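Local coordinates for OTU domain-containing protein wMelOTU (Wolbachia pipientis wMel, PDB 6W9O) that acts as an OTU-family deubiquitinase, a cysteine protease that cleaves ubiquitin from its conjugates and is regarded as a bacterial effector, at residues K74-C79 / I132-Y137; P126-R131 / I160-S165; N41-A47 / E193-N199; K140-I144 / V174-D178. All coordinates share one frame; numbering follows the deposited sequence.

Interaction 1. Residues K74-C79 / I132-Y137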
loop_
_atom_site.group_PDB
_atom_site.type_symbol
_atom_site.label_atom_id
_atom_site.label_comp_id
_atom_site.label_asym_id
_atom_site.label_seq_id
_atom_site.Cartn_x
_atom_site.Cartn_y
_atom_site.Cartn_z
ATOM N N LYS A 74 -4.202 4.522 11.669
ATOM C CA LYS A 74 -3.934 3.211 12.237
ATOM C C LYS A 74 -2.886 2.469 11.411
ATOM O O LYS A 74 -2.040 1.785 11.988
ATOM C CB LYS A 74 -5.248 2.415 12.291
ATOM C CG LYS A 74 -5.094 0.933 12.753
ATOM C CD LYS A 74 -4.527 0.767 14.120
ATOM C CE LYS A 74 -4.782 -0.674 14.628
ATOM N NZ LYS A 74 -4.192 -0.833 15.994
ATOM N N LEU A 75 -2.906 2.622 10.074
ATOM C CA LEU A 75 -1.899 1.968 9.240
ATOM C C LEU A 75 -0.498 2.513 9.541
ATOM O O LEU A 75 0.462 1.734 9.638
ATOM C CB LEU A 75 -2.216 2.109 7.749
ATOM C CG LEU A 75 -3.518 1.395 7.393
ATOM C CD1 LEU A 75 -3.835 1.783 5.958
ATOM C CD2 LEU A 75 -3.365 -0.142 7.478
ATOM N N ARG A 76 -0.371 3.836 9.763
ATOM C CA ARG A 76 0.928 4.375 10.201
ATOM C C ARG A 76 1.307 3.793 11.552
ATOM O O ARG A 76 2.460 3.418 11.776
ATOM C CB ARG A 76 0.884 5.911 10.284
ATOM C CG ARG A 76 0.815 6.597 8.913
ATOM C CD ARG A 76 0.760 8.110 9.125
ATOM N NE ARG A 76 0.795 8.843 7.842
ATOM C CZ ARG A 76 1.919 9.110 7.164
ATOM N NH1 ARG A 76 3.129 8.695 7.602
ATOM N NH2 ARG A 76 1.823 9.796 6.021
ATOM N N ASN A 77 0.334 3.671 12.478
ATOM C CA ASN A 77 0.655 3.098 13.790
ATOM C C ASN A 77 1.104 1.633 13.689
ATOM O O ASN A 77 1.958 1.197 14.473
ATOM C CB ASN A 77 -0.561 3.195 14.696
ATOM C CG ASN A 77 -0.183 2.951 16.116
ATOM O OD1 ASN A 77 0.536 3.779 16.731
ATOM N ND2 ASN A 77 -0.651 1.820 16.677
ATOM N N ASP A 78 0.549 0.883 12.736
ATOM C CA ASP A 78 0.987 -0.506 12.518
ATOM C C ASP A 78 2.458 -0.533 12.103
ATOM O O ASP A 78 3.218 -1.432 12.494
ATOM C CB ASP A 78 0.192 -1.138 11.361
ATOM C CG ASP A 78 -1.318 -1.385 11.679
ATOM O OD1 ASP A 78 -1.690 -1.530 12.873
ATOM O OD2 ASP A 78 -2.071 -1.422 10.674
ATOM N N CYS A 79 2.890 0.503 11.384
ATOM C CA CYS A 79 4.290 0.538 10.961
ATOM C C CYS A 79 5.174 0.953 12.118
ATOM O O CYS A 79 6.261 0.394 12.314
ATOM C CB CYS A 79 4.433 1.511 9.776
ATOM S SG CYS A 79 3.574 0.867 8.277
ATOM N N ILE A 132 5.295 -4.133 5.416
ATOM C CA ILE A 132 4.824 -4.271 6.798
ATOM C C ILE A 132 3.317 -4.515 6.821
ATOM O O ILE A 132 2.825 -5.384 7.556
ATOM C CB ILE A 132 5.168 -3.007 7.618
ATOM C CG1 ILE A 132 6.680 -2.874 7.804
ATOM C CG2 ILE A 132 4.365 -3.042 8.976
ATOM C CD1 ILE A 132 7.103 -1.448 8.296
ATOM N N LEU A 133 2.555 -3.754 6.020
ATOM C CA LEU A 133 1.101 -3.898 6.085
ATOM C C LEU A 133 0.643 -5.191 5.421
ATOM O O LEU A 133 -0.389 -5.767 5.817
ATOM C CB LEU A 133 0.442 -2.689 5.428
ATOM C CG LEU A 133 0.803 -1.355 6.098
ATOM C CD1 LEU A 133 0.221 -0.202 5.287
ATOM C CD2 LEU A 133 0.284 -1.379 7.567
ATOM N N CYS A 134 1.358 -5.675 4.399
ATOM C CA CYS A 134 1.010 -6.950 3.787
ATOM C C CYS A 134 1.155 -8.054 4.823
ATOM O O CYS A 134 0.311 -8.975 4.922
ATOM C CB CYS A 134 1.985 -7.216 2.623
ATOM S SG CYS A 134 1.468 -6.328 1.147
ATOM N N GLU A 135 2.214 -7.987 5.626
ATOM C CA GLU A 135 2.428 -8.973 6.689
ATOM C C GLU A 135 1.310 -8.914 7.738
ATOM O O GLU A 135 0.785 -9.966 8.161
ATOM C CB GLU A 135 3.806 -8.725 7.327
ATOM C CG GLU A 135 3.957 -9.280 8.749
ATOM C CD GLU A 135 4.292 -10.709 8.758
ATOM O OE1 GLU A 135 4.056 -11.376 9.804
ATOM O OE2 GLU A 135 4.793 -11.168 7.715
ATOM N N LYS A 136 0.909 -7.723 8.161
ATOM C CA LYS A 136 -0.121 -7.626 9.199
ATOM C C LYS A 136 -1.487 -8.086 8.681
ATOM O O LYS A 136 -2.181 -8.852 9.367
ATOM C CB LYS A 136 -0.244 -6.200 9.733
ATOM C CG LYS A 136 -1.415 -6.150 10.762
ATOM C CD LYS A 136 -1.262 -4.989 11.723
ATOM C CE LYS A 136 -2.351 -5.108 12.804
ATOM N NZ LYS A 136 -2.203 -4.027 13.804
ATOM N N TYR A 137 -1.881 -7.657 7.493
ATOM C CA TYR A 137 -3.245 -7.891 7.003
ATOM C C TYR A 137 -3.335 -9.105 6.101
ATOM O O TYR A 137 -4.446 -9.433 5.643
ATOM C CB TYR A 137 -3.814 -6.626 6.334
ATOM C CG TYR A 137 -3.937 -5.531 7.380
ATOM C CD1 TYR A 137 -5.004 -5.539 8.265
ATOM C CD2 TYR A 137 -2.958 -4.523 7.530
ATOM C CE1 TYR A 137 -5.120 -4.617 9.249
ATOM C CE2 TYR A 137 -3.068 -3.606 8.534
ATOM C CZ TYR A 137 -4.150 -3.633 9.381
ATOM O OH TYR A 137 -4.265 -2.725 10.409
HETATM O O HOH W 1 -4.544 -3.916 15.090
HETATM O O HOH W 2 -2.075 -3.368 16.744
#
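Asp78 is gripped by two side chains of helix 126-137, one on each carboxylate oxygen. Tyr137 OH donates to Asp78 OD2 at 2.6 Å, meeting it on the syn side, 23° out of the carboxylate plane. Asp78 OD2 lies at the edge of the tyrosine ring, near its plane. Lys136 NZ forms a salt bridge with Asp78 OD1 at 2.7 Å and comes from above the carboxylate plane. The lysine chain runs extended beyond CG, with CG anti to the backbone N (chi1 176°), which carries NZ across to Asp78. Two waters each take a bond from Lys136 NZ and a weak one from Lys74 NZ. The amines are 4.4 Å apart (Lys74 NZ to Lys136 NZ), and the Asp78 carboxylate probably offsets their like charge.

Below this polar layer the contact is apolar. Leu75 CD2 touches Tyr137 CE2 at 3.6 Å and Leu133 CD2 at 3.9 Å. Leu133 CD2 also reaches Asp78 CB and Cys79 SG, and Ile132 CG2 packs on the same sulfur. Phe58 of helix 53-66 backs Leu133, and Trp90, Phe91 and Tyr113 touch Ile132. The short axes cross at 97°, 10.0 Å apart: near-perpendicular helix packing in the helical part of the OTU domain.

Interaction 2. Residues P126-R131 / I160-S165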
loop_
_atom_site.group_PDB
_atom_site.type_symbol
_atom_site.label_atom_id
_atom_site.label_comp_id
_atom_site.label_asym_id
_atom_site.label_seq_id
_atom_site.Cartn_x
_atom_site.Cartn_y
_atom_site.Cartn_z
ATOM N N PRO A 126 5.735 1.724 -0.701
ATOM C CA PRO A 126 5.306 0.298 -0.831
ATOM C C PRO A 126 6.375 -0.681 -0.425
ATOM O O PRO A 126 6.033 -1.735 0.130
ATOM C CB PRO A 126 5.012 0.142 -2.328
ATOM C CG PRO A 126 4.598 1.528 -2.760
ATOM C CD PRO A 126 5.454 2.509 -1.924
ATOM N N ASP A 127 7.657 -0.384 -0.673
ATOM C CA ASP A 127 8.684 -1.360 -0.391
ATOM C C ASP A 127 8.925 -1.520 1.101
ATOM O O ASP A 127 9.542 -2.514 1.512
ATOM C CB ASP A 127 10.008 -0.951 -0.999
ATOM C CG ASP A 127 10.005 -0.959 -2.514
ATOM O OD1 ASP A 127 9.339 -1.810 -3.141
ATOM O OD2 ASP A 127 10.728 -0.087 -3.083
ATOM N N VAL A 128 8.536 -0.525 1.909
ATOM C CA VAL A 128 8.797 -0.621 3.347
ATOM C C VAL A 128 7.463 -0.726 4.083
ATOM O O VAL A 128 7.105 -1.802 4.621
ATOM C CB VAL A 128 9.630 0.566 3.875
ATOM C CG1 VAL A 128 9.891 0.350 5.377
ATOM C CG2 VAL A 128 10.974 0.661 3.102
ATOM N N GLU A 129 6.704 0.359 4.109
ATOM C CA GLU A 129 5.404 0.293 4.771
ATOM C C GLU A 129 4.492 -0.685 4.082
ATOM O O GLU A 129 3.709 -1.369 4.761
ATOM C CB GLU A 129 4.781 1.681 4.792
ATOM C CG GLU A 129 5.528 2.647 5.780
ATOM C CD GLU A 129 6.853 3.125 5.265
ATOM O OE1 GLU A 129 6.929 3.515 4.085
ATOM O OE2 GLU A 129 7.807 3.092 6.058
ATOM N N GLY A 130 4.548 -0.796 2.748
ATOM C CA GLY A 130 3.676 -1.790 2.084
ATOM C C GLY A 130 3.986 -3.210 2.532
ATOM O O GLY A 130 3.080 -4.000 2.828
ATOM N N ARG A 131 5.262 -3.552 2.664
ATOM C CA ARG A 131 5.652 -4.884 3.112
ATOM C C ARG A 131 5.182 -5.144 4.548
ATOM O O ARG A 131 4.668 -6.242 4.864
ATOM C CB ARG A 131 7.169 -5.032 2.978
ATOM C CG ARG A 131 7.646 -6.392 3.446
ATOM C CD ARG A 131 9.135 -6.612 2.995
ATOM N NE ARG A 131 9.597 -7.904 3.478
ATOM C CZ ARG A 131 10.823 -8.381 3.235
ATOM N NH1 ARG A 131 11.663 -7.667 2.510
ATOM N NH2 ARG A 131 11.172 -9.556 3.712
ATOM N N ILE A 160 4.049 -6.933 -4.066
ATOM C CA ILE A 160 4.747 -6.905 -2.792
ATOM C C ILE A 160 3.987 -7.823 -1.849
ATOM O O ILE A 160 2.753 -7.839 -1.857
ATOM C CB ILE A 160 4.815 -5.473 -2.237
ATOM C CG1 ILE A 160 5.765 -4.672 -3.162
ATOM C CG2 ILE A 160 5.411 -5.420 -0.826
ATOM C CD1 ILE A 160 5.506 -3.236 -3.170
ATOM N N ASP A 161 4.708 -8.619 -1.078
ATOM C CA ASP A 161 4.022 -9.329 0.013
ATOM C C ASP A 161 4.911 -9.303 1.232
ATOM O O ASP A 161 5.839 -8.481 1.341
ATOM C CB ASP A 161 3.591 -10.727 -0.432
ATOM C CG ASP A 161 4.761 -11.654 -0.720
ATOM O OD1 ASP A 161 4.475 -12.790 -1.178
ATOM O OD2 ASP A 161 5.947 -11.295 -0.499
ATOM N N ASN A 162 4.596 -10.159 2.200
ATOM C CA ASN A 162 5.315 -10.072 3.459
ATOM C C ASN A 162 6.803 -10.335 3.270
ATOM O O ASN A 162 7.618 -9.901 4.118
ATOM C CB ASN A 162 4.696 -11.030 4.492
ATOM C CG ASN A 162 4.775 -12.474 4.086
ATOM O OD1 ASN A 162 4.458 -12.854 2.962
ATOM N ND2 ASN A 162 5.195 -13.308 5.022
ATOM N N SER A 163 7.173 -10.978 2.158
ATOM C CA SER A 163 8.576 -11.300 1.883
ATOM C C SER A 163 9.274 -10.347 0.905
ATOM O O SER A 163 10.437 -10.604 0.540
ATOM C CB SER A 163 8.691 -12.741 1.394
ATOM O OG SER A 163 8.045 -12.883 0.135
ATOM N N GLY A 164 8.623 -9.278 0.469
ATOM C CA GLY A 164 9.284 -8.280 -0.352
ATOM C C GLY A 164 8.652 -8.071 -1.711
ATOM O O GLY A 164 7.521 -8.493 -1.932
ATOM N N SER A 165 9.386 -7.436 -2.624
ATOM C CA SER A 165 8.845 -6.777 -3.812
ATOM C C SER A 165 9.422 -7.448 -5.037
ATOM O O SER A 165 10.628 -7.633 -5.111
ATOM C CB SER A 165 9.353 -5.322 -3.903
ATOM O OG SER A 165 9.220 -4.580 -2.683
HETATM O O HOH W 3 9.525 -4.897 -0.006
HETATM O O HOH W 4 6.963 -8.337 6.313
#
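A type I beta turn from Asp161 to Gly164 joins two neighbouring antiparallel strands, and the side chain of Arg131 lies along it. Arg131 NE donates to Asn162 O at 2.9 Å, with an N-H...O angle of 150°. The donor stands above the carbonyl plane, 50° out of it. The guanidinium is laid flat on the turn: Ser163 C sits over the centre of one face, 3.4 Å from Arg131 CZ, and Gly164 N lies over the same face toward the rim. With chi1 at 179°, the Arg131 chain leaves the helix fully extended as far as NE, which brings NE to Asn162 O and lays the guanidinium on the Ser163-Gly164 peptide. Trp90 adds a cation-pi contact to Arg131.

The turn is braced from within. Asp161 OD2 accepts from Ser163 N and Ser163 OG, both from the same face of its carboxylate, and the bond from the backbone N makes an Asx turn. This hairpin, strands 155-161 and 164-167, forms one margin of the mixed OTU sheet, and helix 126-137 packs beside it.

Nearer the start of the helix, Ile160 CD1 presses on Pro126 CB at 3.5 Å, in a buried spot shared with Leu141 and Val143. Ile160 CG2 reaches Arg131 N at 4.0 Å. On the solvent side Ser165 OG donates to Asp127 OD1 at 2.8 Å, from above the carboxylate plane. One water donates to both Ser165 OG and Asp127 O. A second donates to Asn162 O at 2.8 Å and, weakly, to Arg131 O.

Interaction 3. Residues N41-A47 / E193-N199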
loop_
_atom_site.group_PDB
_atom_site.type_symbol
_atom_site.label_atom_id
_atom_site.label_comp_id
_atom_site.label_asym_id
_atom_site.label_seq_id
_atom_site.Cartn_x
_atom_site.Cartn_y
_atom_site.Cartn_z
ATOM N N ASN A 41 -13.557 -3.217 -15.377
ATOM C CA ASN A 41 -14.328 -2.967 -14.155
ATOM C C ASN A 41 -13.551 -2.202 -13.105
ATOM O O ASN A 41 -14.159 -1.754 -12.134
ATOM C CB ASN A 41 -14.885 -4.268 -13.542
ATOM C CG ASN A 41 -13.811 -5.333 -13.296
ATOM O OD1 ASN A 41 -13.088 -5.706 -14.219
ATOM N ND2 ASN A 41 -13.708 -5.843 -12.064
ATOM N N PHE A 42 -12.241 -1.967 -13.288
ATOM C CA PHE A 42 -11.480 -1.213 -12.288
ATOM C C PHE A 42 -11.378 0.248 -12.681
ATOM O O PHE A 42 -11.560 0.605 -13.850
ATOM C CB PHE A 42 -10.053 -1.780 -12.095
ATOM C CG PHE A 42 -10.046 -3.087 -11.297
ATOM C CD1 PHE A 42 -9.703 -3.090 -9.933
ATOM C CD2 PHE A 42 -10.385 -4.284 -11.940
ATOM C CE1 PHE A 42 -9.721 -4.283 -9.201
ATOM C CE2 PHE A 42 -10.415 -5.423 -11.248
ATOM C CZ PHE A 42 -10.064 -5.461 -9.882
ATOM N N TYR A 43 -11.212 1.094 -11.679
ATOM C CA TYR A 43 -11.106 2.530 -11.937
ATOM C C TYR A 43 -10.165 3.107 -10.903
ATOM O O TYR A 43 -9.933 2.510 -9.853
ATOM C CB TYR A 43 -12.480 3.218 -11.862
ATOM C CG TYR A 43 -13.146 3.136 -10.500
ATOM C CD1 TYR A 43 -13.069 4.187 -9.609
ATOM C CD2 TYR A 43 -13.897 2.026 -10.129
ATOM C CE1 TYR A 43 -13.683 4.153 -8.377
ATOM C CE2 TYR A 43 -14.501 1.992 -8.886
ATOM C CZ TYR A 43 -14.402 3.034 -8.022
ATOM O OH TYR A 43 -15.035 2.922 -6.773
ATOM N N VAL A 44 -9.594 4.272 -11.230
ATOM C CA VAL A 44 -8.734 4.997 -10.304
ATOM C C VAL A 44 -9.588 5.876 -9.377
ATOM O O VAL A 44 -10.287 6.777 -9.835
ATOM C CB VAL A 44 -7.686 5.825 -11.071
ATOM C CG1 VAL A 44 -6.774 6.502 -10.061
ATOM C CG2 VAL A 44 -6.898 4.905 -12.006
ATOM N N GLY A 45 -9.493 5.625 -8.063
ATOM C CA GLY A 45 -10.190 6.388 -7.042
ATOM C C GLY A 45 -9.392 7.614 -6.650
ATOM O O GLY A 45 -8.455 8.032 -7.333
ATOM N N GLN A 46 -9.757 8.192 -5.528
ATOM C CA GLN A 46 -9.103 9.379 -5.007
ATOM C C GLN A 46 -8.513 9.043 -3.659
ATOM O O GLN A 46 -9.099 8.300 -2.895
ATOM C CB GLN A 46 -10.076 10.539 -4.823
ATOM C CG GLN A 46 -10.389 11.262 -6.102
ATOM C CD GLN A 46 -11.464 10.552 -6.879
ATOM O OE1 GLN A 46 -12.498 10.167 -6.322
ATOM N NE2 GLN A 46 -11.236 10.364 -8.178
ATOM N N ALA A 47 -7.352 9.615 -3.362
ATOM C CA ALA A 47 -6.709 9.470 -2.073
ATOM C C ALA A 47 -6.545 10.863 -1.467
ATOM O O ALA A 47 -6.450 11.880 -2.185
ATOM C CB ALA A 47 -5.297 8.832 -2.252
ATOM N N GLU A 193 -2.841 6.431 -5.749
ATOM C CA GLU A 193 -4.305 6.426 -5.674
ATOM C C GLU A 193 -4.736 4.984 -5.580
ATOM O O GLU A 193 -4.026 4.076 -6.022
ATOM C CB GLU A 193 -4.910 7.009 -6.955
ATOM C CG GLU A 193 -4.756 8.542 -7.138
ATOM C CD GLU A 193 -4.532 8.920 -8.620
ATOM O OE1 GLU A 193 -3.589 8.379 -9.235
ATOM O OE2 GLU A 193 -5.288 9.721 -9.177
ATOM N N PRO A 194 -5.910 4.700 -5.002
ATOM C CA PRO A 194 -6.408 3.325 -4.953
ATOM C C PRO A 194 -6.935 2.947 -6.341
ATOM O O PRO A 194 -7.509 3.753 -7.074
ATOM C CB PRO A 194 -7.572 3.407 -3.934
ATOM C CG PRO A 194 -8.112 4.784 -4.120
ATOM C CD PRO A 194 -6.834 5.671 -4.365
ATOM N N LEU A 195 -6.772 1.642 -6.703
ATOM C CA LEU A 195 -7.426 1.108 -7.903
ATOM C C LEU A 195 -8.590 0.256 -7.412
ATOM O O LEU A 195 -8.362 -0.755 -6.754
ATOM C CB LEU A 195 -6.438 0.273 -8.706
ATOM C CG LEU A 195 -7.042 -0.241 -10.010
ATOM C CD1 LEU A 195 -7.027 0.914 -11.025
ATOM C CD2 LEU A 195 -6.257 -1.434 -10.569
ATOM N N LEU A 196 -9.820 0.709 -7.686
ATOM C CA LEU A 196 -11.004 0.085 -7.077
ATOM C C LEU A 196 -11.816 -0.605 -8.151
ATOM O O LEU A 196 -11.612 -0.415 -9.341
ATOM C CB LEU A 196 -11.820 1.156 -6.348
ATOM C CG LEU A 196 -11.054 1.883 -5.214
ATOM C CD1 LEU A 196 -11.778 3.107 -4.659
ATOM C CD2 LEU A 196 -10.730 0.893 -4.089
ATOM N N ASP A 197 -12.791 -1.414 -7.719
ATOM C CA ASP A 197 -13.572 -2.275 -8.618
ATOM C C ASP A 197 -15.010 -1.803 -8.590
ATOM O O ASP A 197 -15.643 -1.796 -7.517
ATOM C CB ASP A 197 -13.448 -3.702 -8.083
ATOM C CG ASP A 197 -14.117 -4.737 -8.936
ATOM O OD1 ASP A 197 -13.816 -5.917 -8.663
ATOM O OD2 ASP A 197 -14.915 -4.423 -9.842
ATOM N N ARG A 198 -15.556 -1.430 -9.755
ATOM C CA ARG A 198 -16.952 -0.991 -9.784
ATOM C C ARG A 198 -17.898 -2.060 -9.225
ATOM O O ARG A 198 -18.969 -1.737 -8.668
ATOM C CB ARG A 198 -17.407 -0.645 -11.211
ATOM C CG ARG A 198 -16.570 0.444 -11.892
ATOM C CD ARG A 198 -17.128 0.730 -13.305
ATOM N NE ARG A 198 -16.764 2.091 -13.686
ATOM C CZ ARG A 198 -15.606 2.392 -14.262
ATOM N NH1 ARG A 198 -14.726 1.426 -14.511
ATOM N NH2 ARG A 198 -15.317 3.657 -14.572
ATOM N N ASN A 199 -17.565 -3.333 -9.437
ATOM C CA ASN A 199 -18.447 -4.406 -9.018
ATOM C C ASN A 199 -18.584 -4.448 -7.511
ATOM O O ASN A 199 -19.582 -5.012 -7.034
ATOM C CB ASN A 199 -17.866 -5.760 -9.496
ATOM C CG ASN A 199 -17.979 -5.958 -10.993
ATOM O OD1 ASN A 199 -18.901 -5.458 -11.615
ATOM N ND2 ASN A 199 -17.043 -6.729 -11.584
#
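Asp197 OD2 takes two N-H donors, Asn41 ND2 and Asn199 N, each at 2.9 Å and from opposite faces of the carboxylate. The bond from Asn199 N closes an Asx turn where strand 191-197 ends. Strand 42-44 runs antiparallel to that strand as an outermost strand of the mixed OTU sheet. Tyr43 and Leu196 form the hydrogen-bonded pair, and Gly45 N to Pro194 O and Arg198 N to Asn41 O extend the pairing at both ends.

On one face of the sheet Phe42 lies against Asp197 and Leu195. Asp197 CB sits over the Phe42 ring, 4.2 Å from the centroid, with the ring and carboxylate stacked at 29°. His183 meets Phe42 edge-to-face. Val44 CG2 meets Leu195 CD1 at 4.1 Å.

Tyr43 is on the other face. Its CG is held between the backbone N and the carbonyl carbon (chi1 62°), turning the ring across Leu196, whose CB stands 4.0 Å from the centroid. Tyr43 OH is hydrogen-bonded to Ser201, and Leu206 of helix 203-209 touches the same side chain. Arg198 reaches back, its guanidinium at 50° to the Tyr43 ring, with Tyr43 CB over one guanidinium face and Arg198 CG 3.6 Å from Tyr43 CD2.

Interaction 4. Residues K140-I144 / V174-D178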
loop_
_atom_site.group_PDB
_atom_site.type_symbol
_atom_site.label_atom_id
_atom_site.label_comp_id
_atom_site.label_asym_id
_atom_site.label_seq_id
_atom_site.Cartn_x
_atom_site.Cartn_y
_atom_site.Cartn_z
ATOM N N LYS A 140 -1.520 -9.328 -0.441
ATOM C CA LYS A 140 -0.454 -8.977 -1.406
ATOM C C LYS A 140 -0.805 -7.606 -1.935
ATOM O O LYS A 140 -1.978 -7.304 -2.132
ATOM C CB LYS A 140 -0.451 -9.943 -2.588
ATOM C CG LYS A 140 -0.087 -11.346 -2.206
ATOM C CD LYS A 140 -0.709 -12.343 -3.185
ATOM C CE LYS A 140 -2.110 -12.714 -2.658
ATOM N NZ LYS A 140 -2.748 -13.905 -3.318
ATOM N N LEU A 141 0.204 -6.752 -2.168
ATOM C CA LEU A 141 -0.039 -5.396 -2.644
ATOM C C LEU A 141 0.431 -5.310 -4.100
ATOM O O LEU A 141 1.632 -5.508 -4.396
ATOM C CB LEU A 141 0.781 -4.432 -1.797
ATOM C CG LEU A 141 0.855 -3.023 -2.348
ATOM C CD1 LEU A 141 -0.508 -2.355 -2.492
ATOM C CD2 LEU A 141 1.721 -2.156 -1.370
ATOM N N HIS A 142 -0.478 -4.997 -5.016
ATOM C CA HIS A 142 -0.181 -4.799 -6.428
ATOM C C HIS A 142 -0.087 -3.303 -6.679
ATOM O O HIS A 142 -1.003 -2.536 -6.324
ATOM C CB HIS A 142 -1.370 -5.359 -7.223
ATOM C CG HIS A 142 -1.349 -5.035 -8.687
ATOM N ND1 HIS A 142 -2.519 -4.717 -9.354
ATOM C CD2 HIS A 142 -0.333 -4.906 -9.587
ATOM C CE1 HIS A 142 -2.226 -4.488 -10.631
ATOM N NE2 HIS A 142 -0.903 -4.568 -10.787
ATOM N N VAL A 143 1.064 -2.860 -7.208
ATOM C CA VAL A 143 1.276 -1.458 -7.562
ATOM C C VAL A 143 1.402 -1.396 -9.070
ATOM O O VAL A 143 2.230 -2.116 -9.652
ATOM C CB VAL A 143 2.538 -0.896 -6.888
ATOM C CG1 VAL A 143 2.612 0.606 -7.210
ATOM C CG2 VAL A 143 2.527 -1.132 -5.371
ATOM N N ILE A 144 0.609 -0.544 -9.710
ATOM C CA ILE A 144 0.806 -0.248 -11.130
ATOM C C ILE A 144 1.671 1.006 -11.189
ATOM O O ILE A 144 1.239 2.054 -10.690
ATOM C CB ILE A 144 -0.535 0.015 -11.818
ATOM C CG1 ILE A 144 -1.448 -1.219 -11.714
ATOM C CG2 ILE A 144 -0.280 0.287 -13.292
ATOM C CD1 ILE A 144 -2.843 -1.052 -12.459
ATOM N N VAL A 174 -0.481 -10.914 -11.827
ATOM C CA VAL A 174 -1.471 -10.230 -11.013
ATOM C C VAL A 174 -2.799 -10.937 -11.198
ATOM O O VAL A 174 -3.186 -11.237 -12.322
ATOM C CB VAL A 174 -1.598 -8.776 -11.498
ATOM C CG1 VAL A 174 -2.632 -8.028 -10.687
ATOM C CG2 VAL A 174 -0.194 -8.074 -11.402
ATOM N N ASP A 175 -3.513 -11.146 -10.103
ATOM C CA ASP A 175 -4.809 -11.829 -10.157
ATOM C C ASP A 175 -5.835 -10.793 -9.722
ATOM O O ASP A 175 -5.906 -10.457 -8.538
ATOM C CB ASP A 175 -4.789 -12.990 -9.160
ATOM C CG ASP A 175 -6.044 -13.819 -9.209
ATOM O OD1 ASP A 175 -7.067 -13.349 -9.766
ATOM O OD2 ASP A 175 -5.971 -14.980 -8.742
ATOM N N TYR A 176 -6.657 -10.317 -10.670
ATOM C CA TYR A 176 -7.667 -9.316 -10.363
ATOM C C TYR A 176 -8.945 -9.919 -9.788
ATOM O O TYR A 176 -9.903 -9.169 -9.530
ATOM C CB TYR A 176 -7.979 -8.531 -11.640
ATOM C CG TYR A 176 -6.860 -7.576 -12.072
ATOM C CD1 TYR A 176 -6.722 -6.352 -11.447
ATOM C CD2 TYR A 176 -6.007 -7.899 -13.101
ATOM C CE1 TYR A 176 -5.746 -5.439 -11.821
ATOM C CE2 TYR A 176 -4.997 -6.986 -13.499
ATOM C CZ TYR A 176 -4.927 -5.776 -12.843
ATOM O OH TYR A 176 -3.926 -4.847 -13.225
ATOM N N ASP A 177 -8.979 -11.238 -9.576
ATOM C CA ASP A 177 -10.109 -11.897 -8.923
ATOM C C ASP A 177 -9.748 -12.414 -7.545
ATOM O O ASP A 177 -10.511 -13.175 -6.962
ATOM C CB ASP A 177 -10.607 -13.053 -9.788
ATOM C CG ASP A 177 -11.119 -12.566 -11.130
ATOM O OD1 ASP A 177 -12.053 -11.725 -11.144
ATOM O OD2 ASP A 177 -10.564 -12.943 -12.173
ATOM N N ASP A 178 -8.610 -12.044 -7.011
ATOM C CA ASP A 178 -8.141 -12.519 -5.717
ATOM C C ASP A 178 -8.473 -11.492 -4.643
ATOM O O ASP A 178 -7.908 -10.384 -4.629
ATOM C CB ASP A 178 -6.620 -12.663 -5.795
ATOM C CG ASP A 178 -5.996 -13.049 -4.456
ATOM O OD1 ASP A 178 -4.778 -12.825 -4.280
ATOM O OD2 ASP A 178 -6.705 -13.623 -3.582
#
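His142 packs against Val174 on one ring face and Tyr176 at the ring edge, and this is the compact part of the contact. Val174 CG1 stands over the centre of the imidazole, 3.6 Å from its centroid and 13° off the ring normal, a clear CH-pi contact. The second methyl, Val174 CG2, touches the same ring at His142 NE2 (3.6 Å). Tyr176 comes to the ring edge instead. Its OH lies near the imidazole plane, 3.1 Å from His142 CE1, and the two ring planes stand at 80°. Val174 CG1 also lies over the rim of the Tyr176 ring, so one methyl fills the corner between both rings. Ile144 CD1 approaches Tyr176 OH at 4.0 Å. A chi1 of 170° directs the His142 ring from strand 140-146 toward the loop.

The other end is much thinner. Here Lys140 and Asp178, both partly exposed, meet through one salt bridge, Lys140 NZ to Asp178 OD1, whose modelled length is doubtfully short. The loop turns between the two ends: Asp175 to Asp178 is a type I beta turn, and Asp177 N donates to Asp175 OD1 to make an Asx turn on the exposed side. Thr181 OG1 and Ser180 N hold the Asp178 carboxylate from the following chain.

The loop thus packs on the Lys140, His142 and Ile144 side of strand 140-146 in the OTU sheet. Both imidazole nitrogens of His142 are engaged, ND1 with His183 and NE2 with His157. A run of three linked histidines under the loop implies that their protonation and tautomers are probably coupled.

From the N terminus, strand 42-44 comes first and waits for strand 191-197. Interaction 3 therefore closes the longest loop and encloses the other three. Within it, helix 72-84 meets helix 126-137 in interaction 1. The start of that helix then meets the 160-165 hairpin in interaction 2, so these two loops cross, and they touch where Cys79 SG packs on Glu129 CG. Interaction 4 opens after interaction 1 has closed, but it crosses interaction 2; Leu141 N and Ile160 O join them through a probable hydrogen bond between neighbouring strands. Interaction 4 also touches interaction 3, through Tyr176 with Phe42 and Leu195. Interactions 1 and 2 tie helices together and to one sheet margin; interaction 3 closes the other.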